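Long-range contact in transcriptional regulator, MerR-family (Cupriavidus metallidurans CH34, PDB 5GPE), which binds lead(II) and probably acts as a DNA-binding transcription factor of the MerR family: residues L45-F50 / Q66-R71. Sequence-based numbering, arbitrary orientation.
Sequences LQRLLF and QLLNLR
Over one face of the Phe50 ring lies CD of Arg71, 4.1 Å from the ring centroid and 21° off the normal, a CH-pi contact displaced toward the rim. At the ring's edge, near its plane, comes CB of Leu67, 4.1 Å from Phe50 CZ, while Leu68 CD2 approaches obliquely, 3.6 Å from Phe50 CD1. The guanidinium of Arg71 has Phe50 CG over one face, with Gln46 O and Arg47 N oblique to it, but ring and guanidinium planes are inclined by 46°, so this is not a parallel stack. The Arg47 guanidinium carries Leu68 CD2 over one face, with that methyl 3.4 Å from Arg47 NE.

Phe50 reaches across with CG turned away from its own backbone N, and Arg71 runs antiparallel alongside it on a chain extended until chi3. Arg47 instead folds at chi2 and chi3, which lays CD and NE against the Leu68 methyl.

The helix axes stay 12.1 Å apart at closest approach, at 137° between directions, so long side chains bridge 42-56 and 61-71, consecutive helices of the MerR DNA-binding region. Phe50 packs on Leu128 and Arg71 on Ala129 of the second subunit, making the contact part of that interface; Leu67's side chain lies about 8 Å from a bound lead ion.

No hydrogen bond crosses between the segments: Arg47 NH1 is bonded to Leu26 O, whereas its buried NE finds no partner. With Arg47 NE 4.6 Å from Arg71 NE, the like charges probably contribute an unfavourable term, perhaps partly offset by Arg47's long, weak ion pair with Asp72; direct cohesion between the segments probably comes from apolar and CH-pi packing.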
loop_
_atom_site.group_PDB
_atom_site.type_symbol
_atom_site.label_atom_id
_atom_site.label_comp_id
_atom_site.label_asym_id
_atom_site.label_seq_id
_atom_site.Cartn_x
_atom_site.Cartn_y
_atom_site.Cartn_z
ATOM N N LEU B 45 6.635 7.471 -26.724
ATOM C CA LEU B 45 7.717 6.704 -26.111
ATOM C C LEU B 45 8.369 7.483 -24.963
ATOM O O LEU B 45 8.516 6.956 -23.862
ATOM C CB LEU B 45 8.776 6.295 -27.148
ATOM C CG LEU B 45 10.007 5.524 -26.634
ATOM C CD1 LEU B 45 9.617 4.263 -25.866
ATOM C CD2 LEU B 45 10.942 5.171 -27.788
ATOM N N GLN B 46 8.739 8.737 -25.216
ATOM C CA GLN B 46 9.370 9.568 -24.188
ATOM C C GLN B 46 8.438 9.814 -22.997
ATOM O O GLN B 46 8.879 9.898 -21.851
ATOM C CB GLN B 46 9.860 10.901 -24.767
ATOM C CG GLN B 46 11.060 10.768 -25.705
ATOM C CD GLN B 46 12.187 9.929 -25.104
ATOM O OE1 GLN B 46 12.557 10.108 -23.936
ATOM N NE2 GLN B 46 12.707 8.980 -25.884
ATOM N N ARG B 47 7.141 9.860 -23.254
ATOM C CA ARG B 47 6.146 10.014 -22.219
ATOM C C ARG B 47 6.109 8.764 -21.341
ATOM O O ARG B 47 6.133 8.845 -20.169
ATOM C CB ARG B 47 4.798 10.238 -22.840
ATOM C CG ARG B 47 3.650 10.124 -21.891
ATOM C CD ARG B 47 3.718 11.240 -20.931
ATOM N NE ARG B 47 3.709 12.551 -21.530
ATOM C CZ ARG B 47 2.635 13.273 -21.757
ATOM N NH1 ARG B 47 1.454 12.817 -21.508
ATOM N NH2 ARG B 47 2.769 14.474 -22.242
ATOM N N LEU B 48 6.087 7.610 -21.949
ATOM C CA LEU B 48 6.094 6.344 -21.216
ATOM C C LEU B 48 7.330 6.169 -20.352
ATOM O O LEU B 48 7.236 5.700 -19.215
ATOM C CB LEU B 48 5.955 5.153 -22.164
ATOM C CG LEU B 48 4.568 4.932 -22.768
ATOM C CD1 LEU B 48 4.624 3.856 -23.835
ATOM C CD2 LEU B 48 3.592 4.581 -21.652
ATOM N N LEU B 49 8.478 6.584 -20.877
ATOM C CA LEU B 49 9.708 6.546 -20.107
ATOM C C LEU B 49 9.649 7.495 -18.902
ATOM O O LEU B 49 10.103 7.135 -17.819
ATOM C CB LEU B 49 10.923 6.839 -20.990
ATOM C CG LEU B 49 11.168 5.836 -22.124
ATOM C CD1 LEU B 49 12.385 6.253 -22.945
ATOM C CD2 LEU B 49 11.342 4.405 -21.627
ATOM N N PHE B 50 9.076 8.681 -19.090
ATOM C CA PHE B 50 8.876 9.653 -18.007
ATOM C C PHE B 50 7.992 9.054 -16.923
ATOM O O PHE B 50 8.328 9.105 -15.753
ATOM C CB PHE B 50 8.243 10.955 -18.552
ATOM C CG PHE B 50 8.003 12.016 -17.507
ATOM C CD1 PHE B 50 6.828 12.025 -16.753
ATOM C CD2 PHE B 50 8.938 13.017 -17.281
ATOM C CE1 PHE B 50 6.612 13.006 -15.794
ATOM C CE2 PHE B 50 8.723 13.997 -16.333
ATOM C CZ PHE B 50 7.564 13.988 -15.577
ATOM N N GLN B 66 -0.090 15.547 -12.286
ATOM C CA GLN B 66 0.362 16.905 -11.900
ATOM C C GLN B 66 1.697 17.266 -12.552
ATOM O O GLN B 66 1.819 18.332 -13.154
ATOM C CB GLN B 66 0.472 17.119 -10.346
ATOM C CG GLN B 66 -0.897 17.308 -9.716
ATOM C CD GLN B 66 -0.856 17.653 -8.228
ATOM O OE1 GLN B 66 0.210 17.798 -7.623
ATOM N NE2 GLN B 66 -2.032 17.828 -7.646
ATOM N N LEU B 67 2.661 16.346 -12.493
ATOM C CA LEU B 67 3.972 16.582 -13.116
ATOM C C LEU B 67 3.887 16.728 -14.631
ATOM O O LEU B 67 4.525 17.620 -15.203
ATOM C CB LEU B 67 4.963 15.468 -12.774
ATOM C CG LEU B 67 5.390 15.394 -11.312
ATOM C CD1 LEU B 67 6.178 14.124 -11.100
ATOM C CD2 LEU B 67 6.225 16.590 -10.915
ATOM N N LEU B 68 3.091 15.862 -15.273
ATOM C CA LEU B 68 2.871 15.940 -16.722
ATOM C C LEU B 68 2.248 17.280 -17.140
ATOM O O LEU B 68 2.638 17.861 -18.156
ATOM C CB LEU B 68 2.010 14.768 -17.217
ATOM C CG LEU B 68 2.694 13.391 -17.231
ATOM C CD1 LEU B 68 1.684 12.296 -17.502
ATOM C CD2 LEU B 68 3.811 13.332 -18.266
ATOM N N ASN B 69 1.260 17.743 -16.380
ATOM C CA ASN B 69 0.605 19.032 -16.664
ATOM C C ASN B 69 1.589 20.215 -16.590
ATOM O O ASN B 69 1.575 21.093 -17.451
ATOM C CB ASN B 69 -0.594 19.261 -15.732
ATOM C CG ASN B 69 -1.836 18.456 -16.144
ATOM O OD1 ASN B 69 -2.001 18.035 -17.298
ATOM N ND2 ASN B 69 -2.734 18.258 -15.188
ATOM N N LEU B 70 2.480 20.188 -15.602
ATOM C CA LEU B 70 3.564 21.171 -15.499
ATOM C C LEU B 70 4.629 21.017 -16.618
ATOM O O LEU B 70 5.082 22.020 -17.202
ATOM C CB LEU B 70 4.234 21.072 -14.146
ATOM C CG LEU B 70 3.328 21.562 -13.016
ATOM C CD1 LEU B 70 3.728 20.947 -11.683
ATOM C CD2 LEU B 70 3.313 23.086 -12.956
ATOM N N ARG B 71 4.996 19.782 -16.947
ATOM C CA ARG B 71 5.896 19.509 -18.100
ATOM C C ARG B 71 5.327 20.065 -19.422
ATOM O O ARG B 71 6.062 20.590 -20.257
ATOM C CB ARG B 71 6.171 17.996 -18.204
ATOM C CG ARG B 71 7.027 17.510 -19.371
ATOM C CD ARG B 71 7.307 16.007 -19.262
ATOM N NE ARG B 71 7.260 15.284 -20.551
ATOM C CZ ARG B 71 8.257 14.613 -21.138
ATOM N NH1 ARG B 71 9.475 14.537 -20.599
ATOM N NH2 ARG B 71 8.024 14.005 -22.302
#